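Local coordinates for protein beta-L-arabinobiosidase (Bacteroides thetaiotaomicron, PDB 5MQR) that probably hydrolyses arabinose-containing glycosidic linkages during plant pectin breakdown, as a beta-L-arabinobiosidase or arabinofuranosidase, at residues Ser627-Ser632 and Asn667-Tyr672; Glu656-Phe661 and Tyr674-Leu679; Ser719-Asp724 and Phe1021-Ile1026. All blocks are in the same frame, centred on the assembly; numbering follows the deposited sequence.

Contact 1 (Ser627-Ser632 and Asn667-Tyr672)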
loop_
_atom_site.group_PDB
_atom_site.type_symbol
_atom_site.label_atom_id
_atom_site.label_comp_id
_atom_site.label_asym_id
_atom_site.label_seq_id
_atom_site.Cartn_x
_atom_site.Cartn_y
_atom_site.Cartn_z
ATOM N N SER A 627 -4.596 7.715 -17.452
ATOM C CA SER A 627 -4.747 8.712 -18.482
ATOM C C SER A 627 -5.057 8.104 -19.832
ATOM O O SER A 627 -5.622 8.804 -20.666
ATOM C CB SER A 627 -3.499 9.580 -18.612
ATOM O OG SER A 627 -2.390 8.761 -18.884
ATOM N N HIS A 628 -4.715 6.829 -20.045
ATOM C CA HIS A 628 -5.144 6.104 -21.242
ATOM C C HIS A 628 -6.674 6.122 -21.488
ATOM O O HIS A 628 -7.102 6.069 -22.633
ATOM C CB HIS A 628 -4.624 4.661 -21.245
ATOM C CG HIS A 628 -5.262 3.774 -20.212
ATOM N ND1 HIS A 628 -6.408 3.051 -20.455
ATOM C CD2 HIS A 628 -4.906 3.493 -18.934
ATOM C CE1 HIS A 628 -6.732 2.363 -19.378
ATOM N NE2 HIS A 628 -5.838 2.617 -18.438
ATOM N N TYR A 629 -7.492 6.212 -20.444
ATOM C CA TYR A 629 -8.957 6.268 -20.628
ATOM C C TYR A 629 -9.364 7.503 -21.397
ATOM O O TYR A 629 -9.957 7.371 -22.467
ATOM C CB TYR A 629 -9.723 6.137 -19.287
ATOM C CG TYR A 629 -9.739 4.725 -18.729
ATOM C CD1 TYR A 629 -10.362 3.672 -19.423
ATOM C CD2 TYR A 629 -9.143 4.424 -17.512
ATOM C CE1 TYR A 629 -10.396 2.362 -18.913
ATOM C CE2 TYR A 629 -9.162 3.128 -16.992
ATOM C CZ TYR A 629 -9.798 2.102 -17.685
ATOM O OH TYR A 629 -9.822 0.844 -17.145
ATOM N N ALA A 630 -9.013 8.698 -20.892
ATOM C CA ALA A 630 -9.316 9.964 -21.605
ATOM C C ALA A 630 -8.830 9.932 -23.045
ATOM O O ALA A 630 -9.562 10.335 -23.960
ATOM C CB ALA A 630 -8.730 11.170 -20.882
ATOM N N GLU A 631 -7.594 9.449 -23.227
ATOM C CA GLU A 631 -6.993 9.307 -24.554
ATOM C C GLU A 631 -7.818 8.408 -25.478
ATOM O O GLU A 631 -8.101 8.789 -26.600
ATOM C CB GLU A 631 -5.550 8.786 -24.448
ATOM C CG GLU A 631 -4.566 9.858 -23.964
ATOM C CD GLU A 631 -3.331 9.300 -23.253
ATOM O OE1 GLU A 631 -2.820 8.210 -23.633
ATOM O OE2 GLU A 631 -2.839 9.969 -22.308
ATOM N N SER A 632 -8.209 7.228 -24.999
ATOM C CA SER A 632 -9.109 6.338 -25.768
ATOM C C SER A 632 -10.453 6.997 -26.069
ATOM O O SER A 632 -10.928 6.906 -27.181
ATOM C CB SER A 632 -9.378 5.013 -25.035
ATOM O OG SER A 632 -8.176 4.284 -24.889
ATOM N N ASN A 667 -14.850 -3.302 -16.968
ATOM C CA ASN A 667 -15.993 -2.456 -17.316
ATOM C C ASN A 667 -16.317 -1.402 -16.232
ATOM O O ASN A 667 -16.549 -0.255 -16.568
ATOM C CB ASN A 667 -17.227 -3.256 -17.804
ATOM C CG ASN A 667 -17.765 -4.269 -16.788
ATOM O OD1 ASN A 667 -17.286 -4.404 -15.670
ATOM N ND2 ASN A 667 -18.773 -5.009 -17.216
ATOM N N PHE A 668 -16.284 -1.779 -14.956
ATOM C CA PHE A 668 -16.487 -0.836 -13.852
ATOM C C PHE A 668 -15.457 0.295 -13.836
ATOM O O PHE A 668 -15.798 1.477 -13.634
ATOM C CB PHE A 668 -16.398 -1.559 -12.499
ATOM C CG PHE A 668 -17.690 -2.156 -12.016
ATOM C CD1 PHE A 668 -18.065 -3.445 -12.385
ATOM C CD2 PHE A 668 -18.501 -1.450 -11.159
ATOM C CE1 PHE A 668 -19.251 -4.006 -11.918
ATOM C CE2 PHE A 668 -19.687 -2.006 -10.674
ATOM C CZ PHE A 668 -20.055 -3.289 -11.045
ATOM N N GLU A 669 -14.205 -0.080 -14.036
ATOM C CA GLU A 669 -13.125 0.867 -14.035
ATOM C C GLU A 669 -13.277 1.830 -15.211
ATOM O O GLU A 669 -13.222 3.031 -15.019
ATOM C CB GLU A 669 -11.759 0.167 -14.080
ATOM C CG GLU A 669 -10.588 1.130 -13.879
ATOM C CD GLU A 669 -9.241 0.440 -13.875
ATOM O OE1 GLU A 669 -8.906 -0.167 -12.831
ATOM O OE2 GLU A 669 -8.527 0.502 -14.911
ATOM N N GLU A 670 -13.500 1.297 -16.407
ATOM C CA GLU A 670 -13.670 2.108 -17.603
ATOM C C GLU A 670 -14.844 3.072 -17.456
ATOM O O GLU A 670 -14.740 4.209 -17.878
ATOM C CB GLU A 670 -13.885 1.229 -18.837
ATOM C CG GLU A 670 -14.077 2.009 -20.126
ATOM C CD GLU A 670 -14.214 1.109 -21.336
ATOM O OE1 GLU A 670 -15.130 0.262 -21.386
ATOM O OE2 GLU A 670 -13.407 1.265 -22.256
HETATM N N MSE A 671 -15.937 2.606 -16.860
HETATM C CA MSE A 671 -17.156 3.433 -16.714
HETATM C C MSE A 671 -16.931 4.534 -15.726
HETATM O O MSE A 671 -17.470 5.615 -15.880
HETATM C CB MSE A 671 -18.366 2.600 -16.295
HETATM C CG MSE A 671 -19.703 3.303 -16.501
HETATM SE SE MSE A 671 -19.961 3.842 -18.402
HETATM C CE MSE A 671 -19.612 2.094 -19.241
ATOM N N TYR A 672 -16.132 4.262 -14.692
ATOM C CA TYR A 672 -15.737 5.262 -13.738
ATOM C C TYR A 672 -15.129 6.448 -14.462
ATOM O O TYR A 672 -15.558 7.582 -14.304
ATOM C CB TYR A 672 -14.740 4.687 -12.718
ATOM C CG TYR A 672 -14.374 5.694 -11.682
ATOM C CD1 TYR A 672 -15.153 5.873 -10.554
ATOM C CD2 TYR A 672 -13.260 6.516 -11.851
ATOM C CE1 TYR A 672 -14.823 6.831 -9.612
ATOM C CE2 TYR A 672 -12.926 7.475 -10.909
ATOM C CZ TYR A 672 -13.712 7.627 -9.794
ATOM O OH TYR A 672 -13.402 8.615 -8.882
HETATM O O HOH W 1 -6.165 1.230 -15.802
#

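Contact 2 (Glu656-Phe661 and Tyr674-Leu679)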
loop_
_atom_site.group_PDB
_atom_site.type_symbol
_atom_site.label_atom_id
_atom_site.label_comp_id
_atom_site.label_asym_id
_atom_site.label_seq_id
_atom_site.Cartn_x
_atom_site.Cartn_y
_atom_site.Cartn_z
ATOM N N GLU A 656 -6.617 17.052 -12.345
ATOM C CA GLU A 656 -6.848 18.077 -11.297
ATOM C C GLU A 656 -8.064 17.799 -10.422
ATOM O O GLU A 656 -8.064 18.182 -9.270
ATOM C CB GLU A 656 -7.065 19.480 -11.914
ATOM C CG GLU A 656 -5.799 20.210 -12.308
ATOM C CD GLU A 656 -5.992 21.341 -13.339
ATOM O OE1 GLU A 656 -7.130 21.864 -13.507
ATOM O OE2 GLU A 656 -4.980 21.705 -14.007
ATOM N N ASN A 657 -9.102 17.174 -10.973
ATOM C CA ASN A 657 -10.404 17.133 -10.319
ATOM C C ASN A 657 -10.920 15.808 -9.837
ATOM O O ASN A 657 -11.691 15.803 -8.900
ATOM C CB ASN A 657 -11.429 17.781 -11.227
ATOM C CG ASN A 657 -11.279 19.267 -11.238
ATOM O OD1 ASN A 657 -11.709 19.931 -10.299
ATOM N ND2 ASN A 657 -10.594 19.797 -12.255
ATOM N N ILE A 658 -10.531 14.689 -10.441
ATOM C CA ILE A 658 -11.220 13.456 -10.103
ATOM C C ILE A 658 -10.569 12.613 -9.021
ATOM O O ILE A 658 -9.347 12.462 -9.002
ATOM C CB ILE A 658 -11.580 12.618 -11.335
ATOM C CG1 ILE A 658 -10.381 12.047 -12.078
ATOM C CG2 ILE A 658 -12.441 13.442 -12.283
ATOM C CD1 ILE A 658 -10.771 10.841 -12.906
ATOM N N PRO A 659 -11.393 12.055 -8.105
ATOM C CA PRO A 659 -10.866 10.945 -7.336
ATOM C C PRO A 659 -10.474 9.824 -8.286
ATOM O O PRO A 659 -11.034 9.709 -9.396
ATOM C CB PRO A 659 -12.042 10.541 -6.420
ATOM C CG PRO A 659 -12.894 11.766 -6.343
ATOM C CD PRO A 659 -12.769 12.387 -7.699
ATOM N N LEU A 660 -9.502 9.024 -7.890
ATOM C CA LEU A 660 -9.053 7.918 -8.733
ATOM C C LEU A 660 -9.566 6.580 -8.218
ATOM O O LEU A 660 -9.667 6.385 -7.012
ATOM C CB LEU A 660 -7.531 7.912 -8.822
ATOM C CG LEU A 660 -6.882 9.186 -9.394
ATOM C CD1 LEU A 660 -5.364 9.120 -9.237
ATOM C CD2 LEU A 660 -7.235 9.435 -10.853
ATOM N N PHE A 661 -9.860 5.661 -9.130
ATOM C CA PHE A 661 -10.441 4.369 -8.789
ATOM C C PHE A 661 -9.789 3.262 -9.623
ATOM O O PHE A 661 -9.435 3.457 -10.767
ATOM C CB PHE A 661 -11.978 4.395 -9.043
ATOM C CG PHE A 661 -12.651 3.035 -8.976
ATOM C CD1 PHE A 661 -12.986 2.466 -7.766
ATOM C CD2 PHE A 661 -12.946 2.330 -10.123
ATOM C CE1 PHE A 661 -13.594 1.212 -7.701
ATOM C CE2 PHE A 661 -13.552 1.080 -10.061
ATOM C CZ PHE A 661 -13.866 0.515 -8.845
ATOM N N TYR A 674 -15.063 7.022 -17.783
ATOM C CA TYR A 674 -15.909 7.556 -18.831
ATOM C C TYR A 674 -16.919 8.600 -18.314
ATOM O O TYR A 674 -17.114 9.630 -18.931
ATOM C CB TYR A 674 -16.660 6.443 -19.574
ATOM C CG TYR A 674 -17.681 6.974 -20.572
ATOM C CD1 TYR A 674 -17.277 7.506 -21.782
ATOM C CD2 TYR A 674 -19.027 6.991 -20.268
ATOM C CE1 TYR A 674 -18.187 8.020 -22.684
ATOM C CE2 TYR A 674 -19.968 7.503 -21.172
ATOM C CZ TYR A 674 -19.537 8.017 -22.371
ATOM O OH TYR A 674 -20.447 8.505 -23.271
ATOM N N ARG A 675 -17.550 8.321 -17.192
ATOM C CA ARG A 675 -18.630 9.184 -16.709
ATOM C C ARG A 675 -18.073 10.504 -16.204
ATOM O O ARG A 675 -18.745 11.527 -16.329
ATOM C CB ARG A 675 -19.469 8.488 -15.643
ATOM C CG ARG A 675 -20.404 7.415 -16.231
ATOM C CD ARG A 675 -21.488 7.998 -17.136
ATOM N NE ARG A 675 -22.317 8.928 -16.404
ATOM C CZ ARG A 675 -23.534 8.679 -15.915
ATOM N NH1 ARG A 675 -24.160 7.508 -16.107
ATOM N NH2 ARG A 675 -24.142 9.636 -15.221
ATOM N N TRP A 676 -16.840 10.495 -15.682
ATOM C CA TRP A 676 -16.202 11.773 -15.374
ATOM C C TRP A 676 -15.892 12.567 -16.656
ATOM O O TRP A 676 -16.128 13.761 -16.696
ATOM C CB TRP A 676 -14.932 11.615 -14.553
ATOM C CG TRP A 676 -15.137 11.296 -13.133
ATOM C CD1 TRP A 676 -14.560 10.265 -12.452
ATOM C CD2 TRP A 676 -15.929 12.010 -12.182
ATOM N NE1 TRP A 676 -14.950 10.284 -11.138
ATOM C CE2 TRP A 676 -15.798 11.335 -10.941
ATOM C CE3 TRP A 676 -16.764 13.121 -12.258
ATOM C CZ2 TRP A 676 -16.458 11.739 -9.784
ATOM C CZ3 TRP A 676 -17.415 13.539 -11.108
ATOM C CH2 TRP A 676 -17.259 12.848 -9.883
ATOM N N TRP A 677 -15.359 11.882 -17.671
ATOM C CA TRP A 677 -15.002 12.482 -18.946
ATOM C C TRP A 677 -16.236 13.047 -19.653
ATOM O O TRP A 677 -16.184 14.077 -20.327
ATOM C CB TRP A 677 -14.321 11.404 -19.814
ATOM C CG TRP A 677 -13.932 11.799 -21.212
ATOM C CD1 TRP A 677 -12.766 12.384 -21.608
ATOM C CD2 TRP A 677 -14.677 11.563 -22.390
ATOM N NE1 TRP A 677 -12.751 12.546 -22.967
ATOM C CE2 TRP A 677 -13.916 12.048 -23.475
ATOM C CE3 TRP A 677 -15.929 11.005 -22.642
ATOM C CZ2 TRP A 677 -14.369 11.996 -24.790
ATOM C CZ3 TRP A 677 -16.376 10.944 -23.950
ATOM C CH2 TRP A 677 -15.589 11.428 -25.009
ATOM N N SER A 678 -17.339 12.339 -19.497
ATOM C CA SER A 678 -18.595 12.755 -20.042
ATOM C C SER A 678 -19.156 13.969 -19.309
ATOM O O SER A 678 -19.468 14.967 -19.936
ATOM C CB SER A 678 -19.598 11.619 -19.935
ATOM O OG SER A 678 -20.651 11.967 -20.787
ATOM N N LEU A 679 -19.280 13.861 -17.986
ATOM C CA LEU A 679 -19.787 14.962 -17.153
ATOM C C LEU A 679 -19.052 16.264 -17.443
ATOM O O LEU A 679 -19.662 17.313 -17.544
ATOM C CB LEU A 679 -19.645 14.638 -15.666
ATOM C CG LEU A 679 -20.114 15.728 -14.711
ATOM C CD1 LEU A 679 -21.631 15.791 -14.690
ATOM C CD2 LEU A 679 -19.574 15.504 -13.322
#

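Contact 3 (Ser719-Asp724 and Phe1021-Ile1026)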
loop_
_atom_site.group_PDB
_atom_site.type_symbol
_atom_site.label_atom_id
_atom_site.label_comp_id
_atom_site.label_asym_id
_atom_site.label_seq_id
_atom_site.Cartn_x
_atom_site.Cartn_y
_atom_site.Cartn_z
ATOM N N SER A 719 -21.268 15.951 -8.981
ATOM C CA SER A 719 -20.197 16.928 -9.086
ATOM C C SER A 719 -19.565 17.296 -7.755
ATOM O O SER A 719 -18.517 17.934 -7.737
ATOM C CB SER A 719 -20.685 18.185 -9.786
ATOM O OG SER A 719 -21.207 17.864 -11.071
ATOM N N ARG A 720 -20.184 16.904 -6.640
ATOM C CA ARG A 720 -19.653 17.267 -5.322
ATOM C C ARG A 720 -18.282 16.641 -5.053
ATOM O O ARG A 720 -17.582 17.105 -4.162
ATOM C CB ARG A 720 -20.638 16.933 -4.201
ATOM C CG ARG A 720 -20.848 15.441 -3.964
ATOM C CD ARG A 720 -21.963 15.198 -2.958
ATOM N NE ARG A 720 -22.374 13.788 -2.938
ATOM C CZ ARG A 720 -22.936 13.163 -1.897
ATOM N NH1 ARG A 720 -23.130 13.797 -0.747
ATOM N NH2 ARG A 720 -23.276 11.873 -1.998
ATOM N N TRP A 721 -17.910 15.614 -5.832
ATOM C CA TRP A 721 -16.630 14.911 -5.694
ATOM C C TRP A 721 -15.465 15.532 -6.442
ATOM O O TRP A 721 -14.320 15.114 -6.253
ATOM C CB TRP A 721 -16.784 13.429 -6.093
ATOM C CG TRP A 721 -17.811 12.758 -5.267
ATOM C CD1 TRP A 721 -19.086 12.456 -5.646
ATOM C CD2 TRP A 721 -17.696 12.363 -3.894
ATOM N NE1 TRP A 721 -19.757 11.870 -4.611
ATOM C CE2 TRP A 721 -18.933 11.811 -3.518
ATOM C CE3 TRP A 721 -16.666 12.419 -2.945
ATOM C CZ2 TRP A 721 -19.176 11.322 -2.243
ATOM C CZ3 TRP A 721 -16.908 11.931 -1.673
ATOM C CH2 TRP A 721 -18.164 11.381 -1.332
ATOM N N LEU A 722 -15.749 16.516 -7.294
ATOM C CA LEU A 722 -14.717 17.218 -8.036
ATOM C C LEU A 722 -13.919 18.073 -7.067
ATOM O O LEU A 722 -14.486 18.814 -6.269
ATOM C CB LEU A 722 -15.317 18.099 -9.130
ATOM C CG LEU A 722 -16.158 17.428 -10.205
ATOM C CD1 LEU A 722 -16.708 18.502 -11.119
ATOM C CD2 LEU A 722 -15.385 16.367 -10.974
ATOM N N ARG A 723 -12.599 18.002 -7.174
ATOM C CA ARG A 723 -11.713 18.560 -6.157
ATOM C C ARG A 723 -11.635 20.080 -6.222
ATOM O O ARG A 723 -11.531 20.719 -5.194
ATOM C CB ARG A 723 -10.309 17.945 -6.273
ATOM C CG ARG A 723 -10.233 16.448 -5.919
ATOM C CD ARG A 723 -8.811 15.910 -6.097
ATOM N NE ARG A 723 -7.941 16.637 -5.176
ATOM C CZ ARG A 723 -7.668 16.276 -3.926
ATOM N NH1 ARG A 723 -8.140 15.134 -3.415
ATOM N NH2 ARG A 723 -6.917 17.070 -3.177
ATOM N N ASP A 724 -11.653 20.661 -7.427
ATOM C CA ASP A 724 -11.610 22.114 -7.551
ATOM C C ASP A 724 -13.038 22.649 -7.335
ATOM O O ASP A 724 -13.929 22.373 -8.134
ATOM C CB ASP A 724 -11.038 22.541 -8.900
ATOM C CG ASP A 724 -10.775 24.039 -8.996
ATOM O OD1 ASP A 724 -11.301 24.839 -8.206
ATOM O OD2 ASP A 724 -10.037 24.429 -9.916
ATOM N N PHE A 1021 -23.650 8.369 -11.501
ATOM C CA PHE A 1021 -22.960 7.098 -11.611
ATOM C C PHE A 1021 -21.814 7.011 -10.601
ATOM O O PHE A 1021 -21.748 6.101 -9.800
ATOM C CB PHE A 1021 -22.422 6.824 -13.035
ATOM C CG PHE A 1021 -21.713 5.525 -13.116
ATOM C CD1 PHE A 1021 -22.432 4.342 -13.144
ATOM C CD2 PHE A 1021 -20.332 5.465 -13.043
ATOM C CE1 PHE A 1021 -21.800 3.108 -13.154
ATOM C CE2 PHE A 1021 -19.690 4.231 -13.051
ATOM C CZ PHE A 1021 -20.433 3.057 -13.108
ATOM N N ASN A 1022 -20.881 7.934 -10.694
ATOM C CA ASN A 1022 -19.756 7.929 -9.821
ATOM C C ASN A 1022 -20.111 8.281 -8.389
ATOM O O ASN A 1022 -19.391 7.878 -7.457
ATOM C CB ASN A 1022 -18.675 8.816 -10.396
ATOM C CG ASN A 1022 -17.947 8.149 -11.551
ATOM O OD1 ASN A 1022 -17.782 6.924 -11.572
ATOM N ND2 ASN A 1022 -17.447 8.949 -12.482
ATOM N N ASP A 1023 -21.220 8.981 -8.177
ATOM C CA ASP A 1023 -21.687 9.170 -6.825
ATOM C C ASP A 1023 -22.078 7.846 -6.218
ATOM O O ASP A 1023 -21.899 7.629 -5.026
ATOM C CB ASP A 1023 -22.854 10.127 -6.734
ATOM C CG ASP A 1023 -23.277 10.357 -5.304
ATOM O OD1 ASP A 1023 -22.415 10.748 -4.468
ATOM O OD2 ASP A 1023 -24.444 10.081 -4.999
ATOM N N LEU A 1024 -22.620 6.970 -7.054
ATOM C CA LEU A 1024 -23.033 5.618 -6.636
ATOM C C LEU A 1024 -21.804 4.754 -6.384
ATOM O O LEU A 1024 -21.777 3.976 -5.432
ATOM C CB LEU A 1024 -23.902 4.939 -7.700
ATOM C CG LEU A 1024 -25.062 5.740 -8.296
ATOM C CD1 LEU A 1024 -25.688 4.942 -9.429
ATOM C CD2 LEU A 1024 -26.106 6.087 -7.234
HETATM N N MSE A 1025 -20.797 4.886 -7.244
HETATM C CA MSE A 1025 -19.546 4.158 -7.077
HETATM C C MSE A 1025 -18.904 4.514 -5.744
HETATM O O MSE A 1025 -18.531 3.639 -4.986
HETATM C CB MSE A 1025 -18.579 4.444 -8.222
HETATM C CG MSE A 1025 -19.054 3.979 -9.598
HETATM SE SE MSE A 1025 -18.869 2.027 -9.734
HETATM C CE MSE A 1025 -16.911 2.097 -9.988
ATOM N N ILE A 1026 -18.832 5.807 -5.449
ATOM C CA ILE A 1026 -18.153 6.319 -4.276
ATOM C C ILE A 1026 -18.929 6.076 -2.979
ATOM O O ILE A 1026 -18.336 5.665 -1.960
ATOM C CB ILE A 1026 -17.849 7.813 -4.453
ATOM C CG1 ILE A 1026 -16.824 7.996 -5.575
ATOM C CG2 ILE A 1026 -17.310 8.433 -3.162
ATOM C CD1 ILE A 1026 -16.674 9.429 -6.064
#

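Contact 1 (Ser627-Ser632 and Asn667-Tyr672)
Tyr629 reaches from helix 627-636 to helix 666-680, which flank helix 647-657 and strand 660-662 in sequence, and donates its hydroxyl hydrogen to Glu669, with 2.6 Å between OH of Tyr629 and OE2 of Glu669. The bond lands on the anti side of that oxygen, 24° out of the carboxylate plane, and the ring and carboxylate planes stand 88° apart. Beside it, CE1 of Tyr629, ortho to the hydroxyl, packs obliquely against CB and CA of Glu670, 3.5 Å from CA; the Glu670 carboxylate itself turns to Tyr987. A water adds a second donor, 2.6 Å from OE2 of Glu669, and lies 3.0 Å from NE2 of His628. One shell out, His628 CE1 sits 3.4 Å above the centre of the Tyr629 ring, which also meets Tyr673. Glu669 gets to the hydroxyl through an extended chain whose CG is anti to the backbone N (chi1 -172°), and its OE1 takes a weak bond from Cys663 N. A phenylalanine in place of Tyr629 would probably keep the ring packing but leave Glu669 OE2 without its protein donor. Two donors on one oxygen, with the weak bond on the other, imply a buried carboxylate restrained in rotation while it ties the two helices together.

Contact 2 (Glu656-Phe661 and Tyr674-Leu679)
Ile658 and Trp676 meet where the chain leaves helix 647-657, turns at Ile658 and Pro659 and enters strand 660-662, an edge strand of a five-stranded antiparallel sheet; helix 666-680 packs against the turn. The backbone becomes extended at Ile658. The main chains stay apart, with CA of Ile658 7.4 Å from CA of Trp676, so the joint is made by side chains and holds no hydrogen bond across the segments. Trp676 can be followed outward. Its CB is 3.8 Å from CG2 of Ile658. At CG of Trp676 the approach tightens to 3.5 Å from that same CG2 of Ile658, which stands over one face of the indole. CG2 of Ile658 is 3.7 Å from the centroid of the five-membered ring of Trp676 and 18° off the ring normal, toward the rim of the indole as a whole, the geometry of a CH-pi contact. CD2 and, a little farther off, CE2 stay near the same methyl. On the pyrrole side the terminal methyl takes part as well, CD1 of Ile658 lying 3.9 Å from CD1 of Trp676. NE1 of Trp676 passes 4.1 Å from CB of Ile658. The isoleucine presents its methyl this way because its CG1 lies between the backbone N and carbonyl carbon (chi1 67°), which leaves CG2 beside the backbone N. One turn earlier on the same helix, Tyr672 meets the indole edge-to-face; from elsewhere Glu718, Leu722 and Asn1022 touch it. Leu660 pairs by backbone with Asp1057, placing the turn against the sheet. The six-membered ring reaches on to the proline that follows, more loosely and at an oblique angle, CZ2 of Trp676 coming to rest 4.3 Å from CD of Pro659.

Contact 3 (Ser719-Asp724 and Phe1021-Ile1026)
One oxygen of Asp1023, OD1, takes the polar load from a type I beta turn, Ser719 to Leu722, that presents Arg720 and Trp721 side by side. The turn begins the loop between helices 712-719 and 726-737, in the MGH1-like glycoside hydrolase region, and meets helix 1022-1029 nearly 300 residues later. NE1 of Trp721 donates to the anti lone pair of Asp1023 OD1, which lies in the indole plane, at 2.9 Å and 171°. From the syn side, NH2 of Arg720 makes a 2.8 Å salt bridge to the same OD1 of Asp1023, whose CG, anti to the backbone N (chi1 -177°), carries it toward the turn. The apolar half is also tightly packed: CG2 of Ile1026 lies 3.5 Å from the centroid of the six-membered ring of Trp721, 12° off the normal, in a CH-pi contact, while the opposite indole face receives CG of Arg720. All four residues are buried, so the loose part is the fringe of the salt bridge, where NE of Arg720 reaches OD1 of Asp1023 only weakly, at 3.4 Å, and bonds also to Tyr717 O. Glu718 takes the N-H groups at the helix start; Arg720 and the Trp721 N-H would probably stabilise the buried Asp1023 charge.

How the contacts relate
All three contacts are buried, and none is a surface patch, though contact 1 includes a partly exposed glutamate and a bridging water. Contacts 1 and 2 share helix 666-680, which turns different residues to each, and their centres lie about 9 Å apart; the centres of contacts 2 and 3 are about 8 Å apart. Backbone Asn657 O meets Arg723 N at 2.9 Å, tying the turn of contact 2 to the loop of contact 3, and Tyr672 O and Asn1022 ND2, 3.0 Å apart, join helix 666-680 to helix 1022-1029. Chemistry changes along the row: an uncharged donor on an acid in contact 1, purely apolar packing in contact 2, and a salt bridge beside apolar packing in contact 3, whose segments are farthest apart in sequence.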